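PDB 1TZ7: 4-alpha-glucanotransferase from Aquifex aeolicus, which is an enzyme of the amylomaltase (4-alpha-glucanotransferase) family, a single chain built round a parallel eight-stranded beta/alpha barrel with helical and sheet insertions. Local coordinates for residues Gly40-Glu45 with Lys207-Leu212; Thr336-Leu341 with Glu367-Pro372; Phe413-Glu418 with Leu463-Arg468; Tyr170-Glu175 with Asp237-Pro242; Glu378-Phe381 with Glu385-His388. One frame throughout, in Å; residues are numbered along the deposited sequence.

The five contacts are spread over one beta/alpha barrel and its insertions. Interaction 1 comes first and joins the start of helix 44-56 to helix 192-218. Interaction 4 crosses it along the chain, its segments alternating with those of interaction 1, and ties helix 236-240 to the loop before helix 174-177. Interaction 2 packs helix 334-344 on the end of helix 360-368, beside strands 350-352 and 373-376, and interactions 5 and 3 follow in series. Those last two are neighbours, their centres about 17 Å apart and their nearest atoms about 5 Å apart, whereas the centres of interactions 4 and 5 lie about 45 Å apart on opposite sides of the chain's centre. Apart from this neighbouring pair, the contacts lie in well-separated parts of the molecule.

Interaction 1: residues Gly40-Glu45 with Lys207-Leu212; sequences GDLGKE and KQWEKL
Leu42 brings both its methyl groups against helix 192-218, and the apolar part of the contact rests on this one side chain. Its CD2 meets the benzene-ring edge of Trp209, 3.6 Å from CE3 and close to the indole plane, and lies 4.1 Å from Leu212 CD2. The other branch, CD1, sits 3.9 Å from the backbone N of Trp209. Trp209 reaches this place because its CG stands anti to its own N (chi1 -177°), which lays the indole across the leucine at about a right angle. A branched aliphatic residue suits the spot, since its two methyls reach two places, the indole edge and the backbone beside Trp209 N.

The polar link is a water that donates to two carbonyls, Leu42 O at 2.7 Å and Gln208 O at 2.6 Å. Gln208 lends its CB to the apolar side, while its amide is held elsewhere, by Asp92 N and the carboxylate of Glu95.

Within the loop, Asp41 OD1 accepts from Gly43 N at 3.0 Å, an Asx turn just ahead of the helix. Helix 44-56 then runs on beside helix 192-218, where Ala46, Tyr47 and Leu50 touch Leu212, while Trp209 NE1 bonds to Leu299 O.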
# COMPACT_ATOMS: atom_id res chain seq x y z
N GLY A 40 6.04 11.45 -7.76
CA GLY A 40 7.11 11.08 -6.85
C GLY A 40 7.78 9.79 -7.29
O GLY A 40 7.13 8.92 -7.88
N ASP A 41 9.08 9.67 -7.01
CA ASP A 41 9.86 8.50 -7.45
C ASP A 41 10.92 8.08 -6.41
O ASP A 41 11.02 8.67 -5.33
CB ASP A 41 10.52 8.77 -8.83
CG ASP A 41 11.41 10.01 -8.82
OD1 ASP A 41 12.23 10.16 -7.90
OD2 ASP A 41 11.36 10.87 -9.72
N LEU A 42 11.70 7.05 -6.75
CA LEU A 42 12.64 6.45 -5.80
C LEU A 42 14.02 7.12 -5.88
O LEU A 42 15.03 6.53 -5.47
CB LEU A 42 12.77 4.95 -6.08
CG LEU A 42 11.46 4.15 -6.09
CD1 LEU A 42 11.72 2.69 -6.44
CD2 LEU A 42 10.74 4.27 -4.77
N GLY A 43 14.06 8.34 -6.41
CA GLY A 43 15.31 9.05 -6.61
C GLY A 43 15.56 10.12 -5.57
O GLY A 43 15.16 9.98 -4.41
N LYS A 44 16.21 11.19 -5.99
CA LYS A 44 16.76 12.21 -5.08
C LYS A 44 15.81 12.60 -3.94
O LYS A 44 16.23 12.72 -2.79
CB LYS A 44 17.14 13.46 -5.90
CG LYS A 44 17.60 14.65 -5.08
CD LYS A 44 18.32 15.69 -5.97
CE LYS A 44 17.93 17.13 -5.61
NZ LYS A 44 18.85 17.73 -4.61
N GLU A 45 14.54 12.80 -4.26
CA GLU A 45 13.58 13.34 -3.29
C GLU A 45 13.17 12.30 -2.25
O GLU A 45 12.79 12.65 -1.13
CB GLU A 45 12.34 13.87 -4.00
CG GLU A 45 12.59 15.13 -4.81
CD GLU A 45 13.23 16.23 -3.98
OE1 GLU A 45 12.84 16.38 -2.80
OE2 GLU A 45 14.11 16.93 -4.51
N LYS A 207 15.91 -2.65 -8.11
CA LYS A 207 17.27 -2.20 -7.82
C LYS A 207 17.27 -0.79 -7.21
O LYS A 207 18.06 -0.49 -6.32
CB LYS A 207 18.14 -2.22 -9.09
CG LYS A 207 19.21 -3.33 -9.10
CD LYS A 207 18.60 -4.73 -8.90
CE LYS A 207 19.39 -5.55 -7.87
NZ LYS A 207 20.21 -6.61 -8.51
N GLN A 208 16.36 0.06 -7.68
CA GLN A 208 16.22 1.39 -7.12
C GLN A 208 15.64 1.33 -5.69
O GLN A 208 16.03 2.11 -4.83
CB GLN A 208 15.34 2.26 -8.02
CG GLN A 208 16.06 2.75 -9.29
CD GLN A 208 15.30 3.84 -10.02
OE1 GLN A 208 14.23 4.25 -9.59
NE2 GLN A 208 15.85 4.30 -11.13
N TRP A 209 14.71 0.41 -5.46
CA TRP A 209 14.15 0.24 -4.13
C TRP A 209 15.17 -0.37 -3.16
O TRP A 209 15.21 -0.00 -1.99
CB TRP A 209 12.89 -0.61 -4.15
CG TRP A 209 12.30 -0.72 -2.80
CD1 TRP A 209 12.48 -1.72 -1.90
CD2 TRP A 209 11.45 0.24 -2.16
NE1 TRP A 209 11.79 -1.45 -0.74
CE2 TRP A 209 11.14 -0.25 -0.88
CE3 TRP A 209 10.90 1.48 -2.55
CZ2 TRP A 209 10.33 0.44 0.01
CZ3 TRP A 209 10.09 2.16 -1.66
CH2 TRP A 209 9.81 1.64 -0.40
N GLU A 210 15.97 -1.30 -3.66
CA GLU A 210 17.01 -1.93 -2.85
C GLU A 210 17.99 -0.88 -2.34
O GLU A 210 18.39 -0.90 -1.18
CB GLU A 210 17.76 -2.98 -3.69
CG GLU A 210 18.92 -3.66 -2.97
CD GLU A 210 19.62 -4.70 -3.84
OE1 GLU A 210 20.30 -4.31 -4.81
OE2 GLU A 210 19.48 -5.90 -3.55
N LYS A 211 18.36 0.05 -3.21
CA LYS A 211 19.28 1.13 -2.86
C LYS A 211 18.66 2.08 -1.84
O LYS A 211 19.31 2.51 -0.90
CB LYS A 211 19.68 1.92 -4.12
CG LYS A 211 21.03 2.60 -4.03
CD LYS A 211 21.34 3.40 -5.31
CE LYS A 211 21.92 2.51 -6.41
NZ LYS A 211 20.86 2.03 -7.35
N LEU A 212 17.39 2.40 -2.03
CA LEU A 212 16.69 3.30 -1.13
C LEU A 212 16.49 2.64 0.23
O LEU A 212 16.60 3.29 1.27
CB LEU A 212 15.33 3.70 -1.72
CG LEU A 212 14.52 4.72 -0.91
CD1 LEU A 212 15.20 6.07 -0.91
CD2 LEU A 212 13.11 4.83 -1.47
O HOH W 1 16.86 4.56 -5.17

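Interaction 2: residues Thr336-Leu341 with Glu367-Pro372; sequences TLFKKL and ETFKIP
Phe338 meets Phe369 with the first atom of its side chain. Its CB stands over one face of the Phe369 ring, 3.7 Å from the centroid and only 13° from the normal, so it is a CH-pi contact. CG lies anti to the carbonyl carbon (chi1 -84°), and the ring turns away from Phe369; the two aromatic planes are inclined at 39°. Farther out, CD2 and CE2 both pack on the tip of Ile371, each 3.9 Å from Ile371 CD1, a methyl that approaches the ring off-centre in a second CH-pi contact. Phe311 meets the same ring edge-to-face.

Phe369 has its own hold on the helix. Its CE2 lies 3.5 Å from Lys339 N, and the face turned from Phe338 carries Thr368 CG2. A broad flat ring suits a join between a helix side and a loop, because the face of Phe369 can lie against a CB on the helix surface, and the slim end of Ile371 reaches the Phe338 ring.

Lys370, with positive phi, is the C-prime residue of a Schellman motif that ends helix 360-368. The chain then turns into strand 373-376, and Pro372 bonds through its backbone to Ala352: helix 334-344 packs on a helix-to-strand connection near where strands 350-352 and 373-376 close the beta/alpha barrel.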
# COMPACT_ATOMS: atom_id res chain seq x y z
N THR A 336 -5.28 -20.94 11.67
CA THR A 336 -4.35 -21.88 11.04
C THR A 336 -3.32 -21.15 10.18
O THR A 336 -2.15 -21.52 10.16
CB THR A 336 -5.12 -22.92 10.17
OG1 THR A 336 -6.47 -22.50 9.98
CG2 THR A 336 -5.26 -24.23 10.90
N LEU A 337 -3.76 -20.11 9.48
CA LEU A 337 -2.88 -19.35 8.60
C LEU A 337 -1.78 -18.66 9.38
O LEU A 337 -0.62 -18.70 9.00
CB LEU A 337 -3.69 -18.30 7.81
CG LEU A 337 -2.85 -17.22 7.11
CD1 LEU A 337 -2.00 -17.83 6.03
CD2 LEU A 337 -3.75 -16.13 6.54
N PHE A 338 -2.15 -17.99 10.46
CA PHE A 338 -1.21 -17.16 11.16
C PHE A 338 -0.29 -17.98 12.07
O PHE A 338 0.82 -17.58 12.35
CB PHE A 338 -1.92 -16.06 11.94
CG PHE A 338 -2.25 -14.86 11.10
CD1 PHE A 338 -3.55 -14.64 10.66
CD2 PHE A 338 -1.26 -13.97 10.73
CE1 PHE A 338 -3.84 -13.53 9.88
CE2 PHE A 338 -1.56 -12.87 9.95
CZ PHE A 338 -2.85 -12.66 9.52
N LYS A 339 -0.76 -19.15 12.51
CA LYS A 339 0.10 -20.10 13.23
C LYS A 339 1.28 -20.51 12.35
O LYS A 339 2.42 -20.57 12.81
CB LYS A 339 -0.69 -21.34 13.65
CG LYS A 339 0.12 -22.33 14.53
CD LYS A 339 -0.78 -23.35 15.23
CE LYS A 339 -0.04 -24.09 16.36
NZ LYS A 339 1.43 -24.01 16.22
N LYS A 340 1.00 -20.78 11.08
CA LYS A 340 2.04 -21.14 10.13
C LYS A 340 2.91 -19.94 9.76
O LYS A 340 4.12 -20.06 9.67
CB LYS A 340 1.44 -21.76 8.87
CG LYS A 340 2.14 -23.03 8.41
CD LYS A 340 2.41 -23.01 6.93
CE LYS A 340 3.29 -24.17 6.51
NZ LYS A 340 2.69 -24.95 5.41
N LEU A 341 2.28 -18.79 9.53
CA LEU A 341 3.01 -17.57 9.15
C LEU A 341 3.98 -17.13 10.25
O LEU A 341 5.09 -16.70 9.97
CB LEU A 341 2.05 -16.42 8.80
CG LEU A 341 1.34 -16.49 7.44
CD1 LEU A 341 0.44 -15.28 7.24
CD2 LEU A 341 2.34 -16.60 6.29
N GLU A 367 -5.00 -10.61 18.78
CA GLU A 367 -4.26 -10.58 20.04
C GLU A 367 -3.65 -11.95 20.37
O GLU A 367 -2.68 -12.04 21.11
CB GLU A 367 -5.18 -10.13 21.18
CG GLU A 367 -5.56 -8.65 21.11
CD GLU A 367 -6.19 -8.13 22.39
OE1 GLU A 367 -6.61 -8.96 23.24
OE2 GLU A 367 -6.27 -6.90 22.56
N THR A 368 -4.23 -13.01 19.81
CA THR A 368 -3.69 -14.35 19.99
C THR A 368 -2.27 -14.43 19.40
O THR A 368 -1.41 -15.12 19.94
CB THR A 368 -4.61 -15.40 19.30
OG1 THR A 368 -5.81 -15.57 20.06
CG2 THR A 368 -3.97 -16.79 19.30
N PHE A 369 -2.05 -13.72 18.30
CA PHE A 369 -0.75 -13.74 17.63
C PHE A 369 0.05 -12.45 17.87
O PHE A 369 1.04 -12.20 17.18
CB PHE A 369 -0.94 -13.98 16.15
CG PHE A 369 -1.50 -15.33 15.84
CD1 PHE A 369 -2.83 -15.48 15.47
CD2 PHE A 369 -0.70 -16.46 15.93
CE1 PHE A 369 -3.34 -16.73 15.19
CE2 PHE A 369 -1.21 -17.71 15.65
CZ PHE A 369 -2.53 -17.85 15.28
N LYS A 370 -0.39 -11.66 18.85
CA LYS A 370 0.36 -10.47 19.31
C LYS A 370 0.60 -9.48 18.18
O LYS A 370 1.58 -8.77 18.17
CB LYS A 370 1.71 -10.89 19.94
CG LYS A 370 1.59 -11.90 21.08
CD LYS A 370 0.88 -11.30 22.29
CE LYS A 370 1.55 -11.72 23.60
NZ LYS A 370 0.94 -11.05 24.78
N ILE A 371 -0.32 -9.45 17.23
CA ILE A 371 -0.23 -8.52 16.13
C ILE A 371 -0.79 -7.16 16.57
O ILE A 371 -1.93 -7.08 17.02
CB ILE A 371 -1.01 -9.06 14.92
CG1 ILE A 371 -0.36 -10.37 14.43
CG2 ILE A 371 -1.05 -8.03 13.80
CD1 ILE A 371 -1.19 -11.13 13.39
N PRO A 372 0.02 -6.09 16.45
CA PRO A 372 -0.45 -4.75 16.80
C PRO A 372 -1.63 -4.33 15.95
O PRO A 372 -1.64 -4.58 14.75
CB PRO A 372 0.77 -3.86 16.49
CG PRO A 372 1.64 -4.67 15.61
CD PRO A 372 1.42 -6.09 15.98

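Interaction 3: residues Phe413-Glu418 with Leu463-Arg468; sequences FENLGE and LGNEAR
Asn465 meets Glu414 and Asn415 with the outer end of its amide. That amide runs nearly parallel to the Glu414 carboxylate (6°) and to the Asn415 amide (11°), but in a different plane from either. Small polar amides and a long acid are well suited to such a solvent-facing join, which buries little surface. A water bridges the two segments, donating to Glu414 OE2 at 2.6 Å and accepting from Asn465 N at 3.0 Å.

Glu414 spans the distance because it is fully extended, CG anti to its backbone N (chi1 180°) and CD continuing the line. It belongs to the last turn of helix 409-414, which follows strand 397-400; segment 463-468 follows strand 452-456 and helix 457-460, so the contact joins the chain beyond two adjacent strands of the barrel. Leu416 N bonds back to Phe413 O at 3.2 Å. On the other side Asn465 starts a short 3-10 turn, in which Ala467 N reaches Gly464 O at 3.1 Å. Farther out, Ala467 O accepts from Gln458, Pro407 touches Asn465, and Arg468 bonds to Asp405 O.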
# COMPACT_ATOMS: atom_id res chain seq x y z
N PHE A 413 -11.52 18.52 10.88
CA PHE A 413 -11.97 19.44 11.91
C PHE A 413 -12.90 20.49 11.34
O PHE A 413 -13.85 20.92 12.00
CB PHE A 413 -10.78 20.13 12.59
CG PHE A 413 -11.18 21.05 13.70
CD1 PHE A 413 -11.46 20.55 14.96
CD2 PHE A 413 -11.28 22.42 13.47
CE1 PHE A 413 -11.84 21.41 15.99
CE2 PHE A 413 -11.66 23.27 14.50
CZ PHE A 413 -11.93 22.77 15.76
N GLU A 414 -12.63 20.91 10.10
CA GLU A 414 -13.45 21.94 9.45
C GLU A 414 -14.91 21.50 9.40
O GLU A 414 -15.81 22.30 9.61
CB GLU A 414 -12.93 22.22 8.03
CG GLU A 414 -13.74 23.27 7.27
CD GLU A 414 -13.17 23.56 5.89
OE1 GLU A 414 -13.41 24.67 5.38
OE2 GLU A 414 -12.49 22.68 5.33
N ASN A 415 -15.14 20.21 9.11
CA ASN A 415 -16.49 19.68 8.92
C ASN A 415 -17.00 18.91 10.14
O ASN A 415 -18.03 18.25 10.08
CB ASN A 415 -16.52 18.76 7.69
CG ASN A 415 -16.20 19.49 6.41
OD1 ASN A 415 -16.71 20.57 6.16
ND2 ASN A 415 -15.36 18.88 5.58
N LEU A 416 -16.27 19.00 11.25
CA LEU A 416 -16.63 18.26 12.46
C LEU A 416 -17.85 18.89 13.13
O LEU A 416 -17.91 20.11 13.32
CB LEU A 416 -15.45 18.23 13.43
CG LEU A 416 -15.57 17.27 14.62
CD1 LEU A 416 -15.69 15.82 14.14
CD2 LEU A 416 -14.37 17.43 15.54
N GLY A 417 -18.82 18.05 13.50
CA GLY A 417 -20.06 18.52 14.11
C GLY A 417 -19.83 19.11 15.49
O GLY A 417 -18.83 18.82 16.14
N GLU A 418 -20.77 19.95 15.94
CA GLU A 418 -20.60 20.71 17.19
C GLU A 418 -20.37 19.79 18.41
O GLU A 418 -19.62 20.13 19.31
CB GLU A 418 -21.82 21.61 17.44
CG GLU A 418 -21.72 23.00 16.81
CD GLU A 418 -20.32 23.61 16.92
OE1 GLU A 418 -19.86 23.85 18.06
OE2 GLU A 418 -19.69 23.84 15.87
N LEU A 463 -2.49 20.68 6.37
CA LEU A 463 -3.27 20.83 5.14
C LEU A 463 -4.70 20.35 5.34
O LEU A 463 -4.97 19.52 6.21
CB LEU A 463 -2.62 20.05 3.99
CG LEU A 463 -1.20 20.49 3.61
CD1 LEU A 463 -0.63 19.54 2.57
CD2 LEU A 463 -1.20 21.94 3.09
N GLY A 464 -5.62 20.86 4.52
CA GLY A 464 -7.04 20.59 4.69
C GLY A 464 -7.57 19.50 3.77
O GLY A 464 -6.82 18.62 3.33
N ASN A 465 -8.86 19.57 3.47
CA ASN A 465 -9.55 18.54 2.67
C ASN A 465 -9.01 18.43 1.25
O ASN A 465 -9.14 17.38 0.61
CB ASN A 465 -11.06 18.84 2.62
CG ASN A 465 -11.74 18.63 3.96
OD1 ASN A 465 -12.36 19.54 4.51
ND2 ASN A 465 -11.64 17.42 4.48
N GLU A 466 -8.42 19.51 0.75
CA GLU A 466 -7.86 19.53 -0.60
C GLU A 466 -6.68 18.54 -0.76
O GLU A 466 -6.38 18.10 -1.87
CB GLU A 466 -7.41 20.96 -0.98
CG GLU A 466 -6.00 21.35 -0.49
CD GLU A 466 -5.97 21.79 0.97
OE1 GLU A 466 -4.89 22.21 1.44
OE2 GLU A 466 -7.02 21.72 1.64
N ALA A 467 -6.04 18.19 0.36
CA ALA A 467 -4.87 17.31 0.34
C ALA A 467 -5.23 15.86 0.71
O ALA A 467 -4.35 15.05 0.98
CB ALA A 467 -3.80 17.84 1.28
N ARG A 468 -6.52 15.54 0.71
CA ARG A 468 -6.97 14.18 0.98
C ARG A 468 -6.47 13.22 -0.11
O ARG A 468 -6.63 13.47 -1.30
CB ARG A 468 -8.49 14.14 1.05
CG ARG A 468 -9.05 12.81 1.50
CD ARG A 468 -10.56 12.82 1.78
NE ARG A 468 -11.03 11.50 2.19
CZ ARG A 468 -12.23 11.27 2.70
NH1 ARG A 468 -13.10 12.26 2.86
NH2 ARG A 468 -12.57 10.03 3.04
O HOH W 2 -10.20 22.05 4.39

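Interaction 4: residues Tyr170-Glu175 with Asp237-Pro242; sequences YEWDEE and DVWTNP
Trp172 points the edge of its six-membered ring at the face of Trp239, in a T-shaped pair whose planes stand at 88°. The six-membered ring of Trp172 and the five-membered ring of Trp239 have centroids 5.2 Å apart. One carbon does most of the touching: Trp172 CZ3 lies over the indole of Trp239, displaced toward its rim, at 3.6 Å from Trp239 CE2. Trp239 is swung outward from helix 236-240 with its CG anti to the backbone N (chi1 -180°), which carries the indole across to the loop before helix 174-177.

Both indoles have further support. Trp239 NE1 bonds to Leu176 O, its ring meets Trp169 and makes a cation-pi contact with Arg179, and Ile161 of helix 149-165 packs on Trp172.

Tryptophan suits both places because it offers a large apolar surface together with an N-H, which in Trp172 gives a weak hydrogen bond to Lys167 O. The slightly positive C-H edge of one ring faces the electron-rich face of the other, so the buried pair probably gains a weak electrostatic attraction besides its dispersion energy.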
# COMPACT_ATOMS: atom_id res chain seq x y z
N TYR A 170 -8.54 -13.39 -19.06
CA TYR A 170 -9.76 -14.21 -19.15
C TYR A 170 -10.44 -14.07 -20.51
O TYR A 170 -11.43 -14.74 -20.78
CB TYR A 170 -10.75 -13.84 -18.02
CG TYR A 170 -11.05 -12.35 -17.92
CD1 TYR A 170 -10.30 -11.53 -17.09
CD2 TYR A 170 -12.10 -11.78 -18.64
CE1 TYR A 170 -10.58 -10.18 -16.98
CE2 TYR A 170 -12.38 -10.43 -18.54
CZ TYR A 170 -11.62 -9.63 -17.71
OH TYR A 170 -11.89 -8.29 -17.61
N GLU A 171 -9.89 -13.21 -21.37
CA GLU A 171 -10.40 -13.05 -22.74
C GLU A 171 -9.46 -13.70 -23.78
O GLU A 171 -9.79 -13.77 -24.96
CB GLU A 171 -10.57 -11.56 -23.07
CG GLU A 171 -11.32 -10.77 -21.99
CD GLU A 171 -11.74 -9.38 -22.46
OE1 GLU A 171 -10.85 -8.51 -22.61
OE2 GLU A 171 -12.95 -9.16 -22.68
N TRP A 172 -8.29 -14.17 -23.32
CA TRP A 172 -7.31 -14.81 -24.22
C TRP A 172 -7.84 -16.13 -24.75
O TRP A 172 -8.78 -16.69 -24.20
CB TRP A 172 -5.99 -15.05 -23.49
CG TRP A 172 -5.25 -13.82 -23.13
CD1 TRP A 172 -5.40 -12.57 -23.67
CD2 TRP A 172 -4.23 -13.70 -22.14
NE1 TRP A 172 -4.54 -11.68 -23.07
CE2 TRP A 172 -3.80 -12.35 -22.13
CE3 TRP A 172 -3.62 -14.59 -21.25
CZ2 TRP A 172 -2.80 -11.88 -21.27
CZ3 TRP A 172 -2.62 -14.13 -20.40
CH2 TRP A 172 -2.23 -12.78 -20.42
N ASP A 173 -7.20 -16.63 -25.81
CA ASP A 173 -7.46 -17.98 -26.29
C ASP A 173 -7.43 -18.97 -25.12
O ASP A 173 -6.66 -18.81 -24.17
CB ASP A 173 -6.42 -18.39 -27.35
CG ASP A 173 -6.78 -17.90 -28.74
OD1 ASP A 173 -7.72 -17.08 -28.86
OD2 ASP A 173 -6.19 -18.27 -29.77
N GLU A 174 -8.27 -20.00 -25.20
CA GLU A 174 -8.54 -20.87 -24.06
C GLU A 174 -7.26 -21.56 -23.56
O GLU A 174 -7.15 -21.87 -22.38
CB GLU A 174 -9.58 -21.93 -24.45
CG GLU A 174 -10.27 -22.58 -23.26
CD GLU A 174 -11.64 -21.98 -22.99
OE1 GLU A 174 -12.59 -22.27 -23.76
OE2 GLU A 174 -11.77 -21.22 -22.00
N GLU A 175 -6.31 -21.79 -24.46
CA GLU A 175 -5.10 -22.52 -24.12
C GLU A 175 -4.14 -21.68 -23.28
O GLU A 175 -3.52 -22.18 -22.35
CB GLU A 175 -4.40 -23.02 -25.38
CG GLU A 175 -3.81 -24.41 -25.24
CD GLU A 175 -3.70 -25.13 -26.56
OE1 GLU A 175 -2.75 -24.86 -27.31
OE2 GLU A 175 -4.58 -25.98 -26.85
N ASP A 237 -1.93 -12.75 -10.85
CA ASP A 237 -2.06 -13.61 -9.67
C ASP A 237 -3.24 -14.57 -9.78
O ASP A 237 -3.12 -15.75 -9.47
CB ASP A 237 -2.22 -12.76 -8.41
CG ASP A 237 -1.10 -11.75 -8.26
OD1 ASP A 237 -1.39 -10.54 -8.28
OD2 ASP A 237 0.09 -12.08 -8.12
N VAL A 238 -4.39 -14.06 -10.23
CA VAL A 238 -5.56 -14.91 -10.45
C VAL A 238 -5.32 -15.82 -11.64
O VAL A 238 -5.66 -17.00 -11.61
CB VAL A 238 -6.84 -14.06 -10.68
CG1 VAL A 238 -8.04 -14.95 -10.88
CG2 VAL A 238 -7.08 -13.11 -9.51
N TRP A 239 -4.73 -15.27 -12.69
CA TRP A 239 -4.35 -16.04 -13.87
C TRP A 239 -3.48 -17.26 -13.50
O TRP A 239 -3.72 -18.36 -13.99
CB TRP A 239 -3.59 -15.14 -14.85
CG TRP A 239 -3.16 -15.83 -16.11
CD1 TRP A 239 -3.94 -16.58 -16.94
CD2 TRP A 239 -1.85 -15.84 -16.68
NE1 TRP A 239 -3.20 -17.05 -17.99
CE2 TRP A 239 -1.90 -16.62 -17.86
CE3 TRP A 239 -0.62 -15.28 -16.31
CZ2 TRP A 239 -0.78 -16.83 -18.67
CZ3 TRP A 239 0.49 -15.49 -17.11
CH2 TRP A 239 0.39 -16.27 -18.28
N THR A 240 -2.49 -17.06 -12.63
CA THR A 240 -1.52 -18.13 -12.31
C THR A 240 -2.08 -19.11 -11.29
O THR A 240 -1.70 -20.27 -11.28
CB THR A 240 -0.18 -17.54 -11.78
OG1 THR A 240 -0.41 -16.34 -11.04
CG2 THR A 240 0.70 -17.11 -12.91
N ASN A 241 -2.97 -18.64 -10.42
CA ASN A 241 -3.50 -19.48 -9.35
C ASN A 241 -5.03 -19.42 -9.26
O ASN A 241 -5.58 -19.03 -8.24
CB ASN A 241 -2.89 -19.06 -8.01
CG ASN A 241 -1.38 -18.98 -8.06
OD1 ASN A 241 -0.81 -17.89 -8.12
ND2 ASN A 241 -0.73 -20.12 -8.03
N PRO A 242 -5.71 -19.83 -10.32
CA PRO A 242 -7.18 -19.75 -10.37
C PRO A 242 -7.86 -20.58 -9.27
O PRO A 242 -8.86 -20.15 -8.71
CB PRO A 242 -7.53 -20.31 -11.76
CG PRO A 242 -6.32 -21.08 -12.18
CD PRO A 242 -5.15 -20.41 -11.56

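Interaction 5: residues Glu378-Phe381 with Glu385-His388; sequences EFAF and ESEH
Ser386 builds an ST turn in the loop between strands 373-376 and 397-400, and Phe379 and Ala380 pack against it. Ser386 OG accepts from His388 N at 3.0 Å with a fairly straight N-H...O angle of 161°. The same oxygen lies 3.3 Å from Phe379 O, a weak hydrogen bond that is not settled. OG is anti to the backbone N of Ser386 (chi1 169°), a setting in which one hydroxyl can face both His388 N and the segment 378-381. Serine is a natural choice here, being small and able to accept as well as donate. Its CB rests 3.4 Å from Ala380 O.

Strand 373-376 belongs to the parallel barrel sheet, and the chain leaves it through a short 3-10 segment that holds Glu378 and Phe379.

The aromatic part is an offset edge-to-face pair. Phe379 and His388 point the same way, with the edge of the phenyl ring toward the imidazole face; their planes stand at 75°, and Phe379 CD1 lies 3.8 Å from His388 CE1. Phe379 CB also sits over the imidazole, 4.0 Å from its centroid. The imidazole is fixed in rotation by a bond from Val376 N to His388 ND1. Ala380, compact enough to lie close, puts CB 3.4 Å from His388 O, and that carbonyl is also hydrogen-bonded to Tyr399 OH.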
# COMPACT_ATOMS: atom_id res chain seq x y z
N GLU A 378 -8.44 10.63 14.83
CA GLU A 378 -9.57 11.26 14.13
C GLU A 378 -10.92 10.58 14.47
O GLU A 378 -11.97 11.20 14.37
CB GLU A 378 -9.34 11.22 12.62
CG GLU A 378 -10.22 12.17 11.84
CD GLU A 378 -9.84 12.27 10.39
OE1 GLU A 378 -10.65 11.86 9.53
OE2 GLU A 378 -8.73 12.76 10.10
N PHE A 379 -10.86 9.31 14.88
CA PHE A 379 -12.06 8.55 15.26
C PHE A 379 -12.38 8.66 16.77
O PHE A 379 -13.29 7.99 17.26
CB PHE A 379 -11.88 7.06 14.91
CG PHE A 379 -11.80 6.76 13.43
CD1 PHE A 379 -11.25 5.56 12.98
CD2 PHE A 379 -12.28 7.67 12.48
CE1 PHE A 379 -11.17 5.28 11.62
CE2 PHE A 379 -12.20 7.38 11.12
CZ PHE A 379 -11.64 6.18 10.70
N ALA A 380 -11.64 9.50 17.49
CA ALA A 380 -11.62 9.43 18.96
C ALA A 380 -12.74 10.22 19.64
O ALA A 380 -13.03 10.02 20.82
CB ALA A 380 -10.27 9.88 19.49
N PHE A 381 -13.38 11.12 18.89
CA PHE A 381 -14.24 12.14 19.50
C PHE A 381 -15.71 12.06 19.04
O PHE A 381 -16.46 13.03 19.17
CB PHE A 381 -13.66 13.52 19.24
CG PHE A 381 -12.23 13.65 19.66
CD1 PHE A 381 -11.21 13.58 18.73
CD2 PHE A 381 -11.91 13.80 21.00
CE1 PHE A 381 -9.89 13.67 19.12
CE2 PHE A 381 -10.59 13.90 21.40
CZ PHE A 381 -9.58 13.83 20.46
N GLU A 385 -15.99 7.21 25.26
CA GLU A 385 -15.12 6.11 25.68
C GLU A 385 -14.51 5.39 24.47
O GLU A 385 -14.20 4.20 24.53
CB GLU A 385 -15.91 5.11 26.54
CG GLU A 385 -16.04 5.55 28.00
CD GLU A 385 -17.23 4.92 28.71
OE1 GLU A 385 -18.23 5.64 28.94
OE2 GLU A 385 -17.17 3.72 29.04
N SER A 386 -14.33 6.12 23.37
CA SER A 386 -13.74 5.56 22.15
C SER A 386 -12.39 4.90 22.44
O SER A 386 -11.58 5.43 23.22
CB SER A 386 -13.56 6.65 21.10
OG SER A 386 -12.77 6.19 20.02
N GLU A 387 -12.16 3.75 21.82
CA GLU A 387 -10.90 3.05 21.98
C GLU A 387 -9.75 3.78 21.25
O GLU A 387 -8.59 3.40 21.38
CB GLU A 387 -11.03 1.60 21.46
CG GLU A 387 -11.14 1.47 19.95
CD GLU A 387 -11.55 0.06 19.50
OE1 GLU A 387 -12.72 -0.31 19.70
OE2 GLU A 387 -10.70 -0.66 18.96
N HIS A 388 -10.09 4.82 20.50
CA HIS A 388 -9.09 5.60 19.77
C HIS A 388 -8.65 6.85 20.56
O HIS A 388 -7.80 7.61 20.09
CB HIS A 388 -9.63 6.01 18.41
CG HIS A 388 -10.02 4.85 17.54
ND1 HIS A 388 -9.34 4.53 16.38
CD2 HIS A 388 -11.02 3.95 17.65
CE1 HIS A 388 -9.90 3.48 15.82
NE2 HIS A 388 -10.92 3.10 16.57